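Local coordinates for protein LRIM1 (Anopheles gambiae, PDB 3O53) that probably regulates complement-like immunity in the mosquito, as the leucine-rich repeat partner of APL1C in a heterodimeric complex, at residues 225-229 against 304-308. Sequence-based numbering, arbitrary orientation.
Sequences KLVLI and ADRLI
Leu228 reaches its isobutyl fork between Ala304 and Ile308, one turn apart on helix 303-310. Its CD2 branch rests on the Ala304 methyl (Leu228 CD2 to Ala304 CB 3.7 Å), while Leu228 CD1 lies 3.4 Å from Ile308 CD1, closer than usual carbon contact. The nearly extended Ile308 chain (chi2 160°) brings its CD1 against Leu228, also 3.5 Å from Leu228 CG. Asp305 crosses Leu228 at about a right angle and brings OD1 to 3.7 Å from Leu228 CD1, a carboxylate oxygen at the edge of an otherwise apolar contact. Val227 extends the patch: CG1, turned anti to the backbone N (chi1 -173°), meets Ala304 CB at 4.0 Å and Leu307 CD1 at 4.3 Å, while its CB faces Ile308 CG1. No hydrogen bond joins the two segments. The backbone of 225-229 is bonded to the preceding coil at Leu203, Ala204 and Met206 and to the following one at Gly248 and His250. Leu226 and Ile229, both buried, pack into the repeat core on Phe249, whereas Val227 and Leu228 point outward to the helix, which lies on the convex side of a leucine-rich repeat solenoid near its C-terminal end, away from the row of parallel strands 195-197, 218-220 and 241-243.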
loop_
_atom_site.group_PDB
_atom_site.type_symbol
_atom_site.label_atom_id
_atom_site.label_comp_id
_atom_site.label_asym_id
_atom_site.label_seq_id
_atom_site.Cartn_x
_atom_site.Cartn_y
_atom_site.Cartn_z
ATOM N N LYS A 225 -11.293 -5.198 14.402
ATOM C CA LYS A 225 -12.300 -5.297 15.454
ATOM C C LYS A 225 -13.512 -6.027 14.921
ATOM O O LYS A 225 -14.649 -5.663 15.220
ATOM C CB LYS A 225 -12.695 -3.899 15.938
ATOM C CG LYS A 225 -11.492 -3.081 16.367
ATOM C CD LYS A 225 -11.885 -1.852 17.147
ATOM C CE LYS A 225 -11.885 -0.631 16.272
ATOM N NZ LYS A 225 -11.521 0.553 17.078
ATOM N N LEU A 226 -13.258 -7.062 14.123
ATOM C CA LEU A 226 -14.328 -7.759 13.426
ATOM C C LEU A 226 -15.282 -8.450 14.389
ATOM O O LEU A 226 -14.863 -9.161 15.295
ATOM C CB LEU A 226 -13.755 -8.799 12.462
ATOM C CG LEU A 226 -12.920 -8.255 11.304
ATOM C CD1 LEU A 226 -12.341 -9.413 10.502
ATOM C CD2 LEU A 226 -13.748 -7.314 10.396
ATOM N N VAL A 227 -16.574 -8.246 14.165
ATOM C CA VAL A 227 -17.608 -8.944 14.916
ATOM C C VAL A 227 -18.313 -9.948 14.002
ATOM O O VAL A 227 -18.634 -11.062 14.413
ATOM C CB VAL A 227 -18.657 -7.960 15.464
ATOM C CG1 VAL A 227 -19.623 -8.685 16.382
ATOM C CG2 VAL A 227 -17.984 -6.792 16.193
ATOM N N LEU A 228 -18.547 -9.547 12.754
ATOM C CA LEU A 228 -19.289 -10.367 11.800
ATOM C C LEU A 228 -18.565 -10.510 10.469
ATOM O O LEU A 228 -17.794 -9.639 10.073
ATOM C CB LEU A 228 -20.666 -9.754 11.524
ATOM C CG LEU A 228 -21.615 -9.623 12.710
ATOM C CD1 LEU A 228 -22.959 -9.054 12.247
ATOM C CD2 LEU A 228 -21.792 -10.974 13.388
ATOM N N ILE A 229 -18.862 -11.609 9.783
ATOM C CA ILE A 229 -18.369 -11.893 8.439
ATOM C C ILE A 229 -19.568 -12.174 7.548
ATOM O O ILE A 229 -20.493 -12.870 7.960
ATOM C CB ILE A 229 -17.487 -13.167 8.417
ATOM C CG1 ILE A 229 -16.275 -12.998 9.329
ATOM C CG2 ILE A 229 -17.045 -13.497 6.981
ATOM C CD1 ILE A 229 -15.437 -14.282 9.508
ATOM N N ALA A 304 -24.760 -8.461 18.108
ATOM C CA ALA A 304 -23.682 -8.269 17.135
ATOM C C ALA A 304 -23.937 -7.044 16.253
ATOM O O ALA A 304 -23.051 -6.208 16.057
ATOM C CB ALA A 304 -23.508 -9.514 16.274
ATOM N N ASP A 305 -25.154 -6.949 15.727
ATOM C CA ASP A 305 -25.550 -5.840 14.867
ATOM C C ASP A 305 -25.423 -4.513 15.603
ATOM O O ASP A 305 -25.009 -3.512 15.028
ATOM C CB ASP A 305 -26.991 -6.034 14.386
ATOM C CG ASP A 305 -27.140 -7.219 13.446
ATOM O OD1 ASP A 305 -26.253 -7.417 12.587
ATOM O OD2 ASP A 305 -28.147 -7.948 13.562
ATOM N N ARG A 306 -25.779 -4.514 16.882
ATOM C CA ARG A 306 -25.711 -3.314 17.704
ATOM C C ARG A 306 -24.265 -2.851 17.918
ATOM O O ARG A 306 -23.997 -1.651 17.906
ATOM C CB ARG A 306 -26.407 -3.547 19.049
ATOM C CG ARG A 306 -27.927 -3.481 18.959
ATOM C CD ARG A 306 -28.595 -3.805 20.287
ATOM N NE ARG A 306 -28.183 -2.897 21.353
ATOM C CZ ARG A 306 -28.666 -2.928 22.592
ATOM N NH1 ARG A 306 -29.590 -3.823 22.927
ATOM N NH2 ARG A 306 -28.223 -2.061 23.498
ATOM N N LEU A 307 -23.343 -3.796 18.103
ATOM C CA LEU A 307 -21.925 -3.461 18.251
ATOM C C LEU A 307 -21.411 -2.765 16.995
ATOM O O LEU A 307 -20.682 -1.775 17.073
ATOM C CB LEU A 307 -21.079 -4.713 18.521
ATOM C CG LEU A 307 -21.030 -5.238 19.956
ATOM C CD1 LEU A 307 -20.100 -6.455 20.051
ATOM C CD2 LEU A 307 -20.593 -4.144 20.923
ATOM N N ILE A 308 -21.814 -3.277 15.837
ATOM C CA ILE A 308 -21.398 -2.702 14.569
ATOM C C ILE A 308 -22.007 -1.310 14.349
ATOM O O ILE A 308 -21.286 -0.361 14.022
ATOM C CB ILE A 308 -21.734 -3.644 13.393
ATOM C CG1 ILE A 308 -20.840 -4.894 13.468
ATOM C CG2 ILE A 308 -21.534 -2.915 12.066
ATOM C CD1 ILE A 308 -21.349 -6.091 12.692
#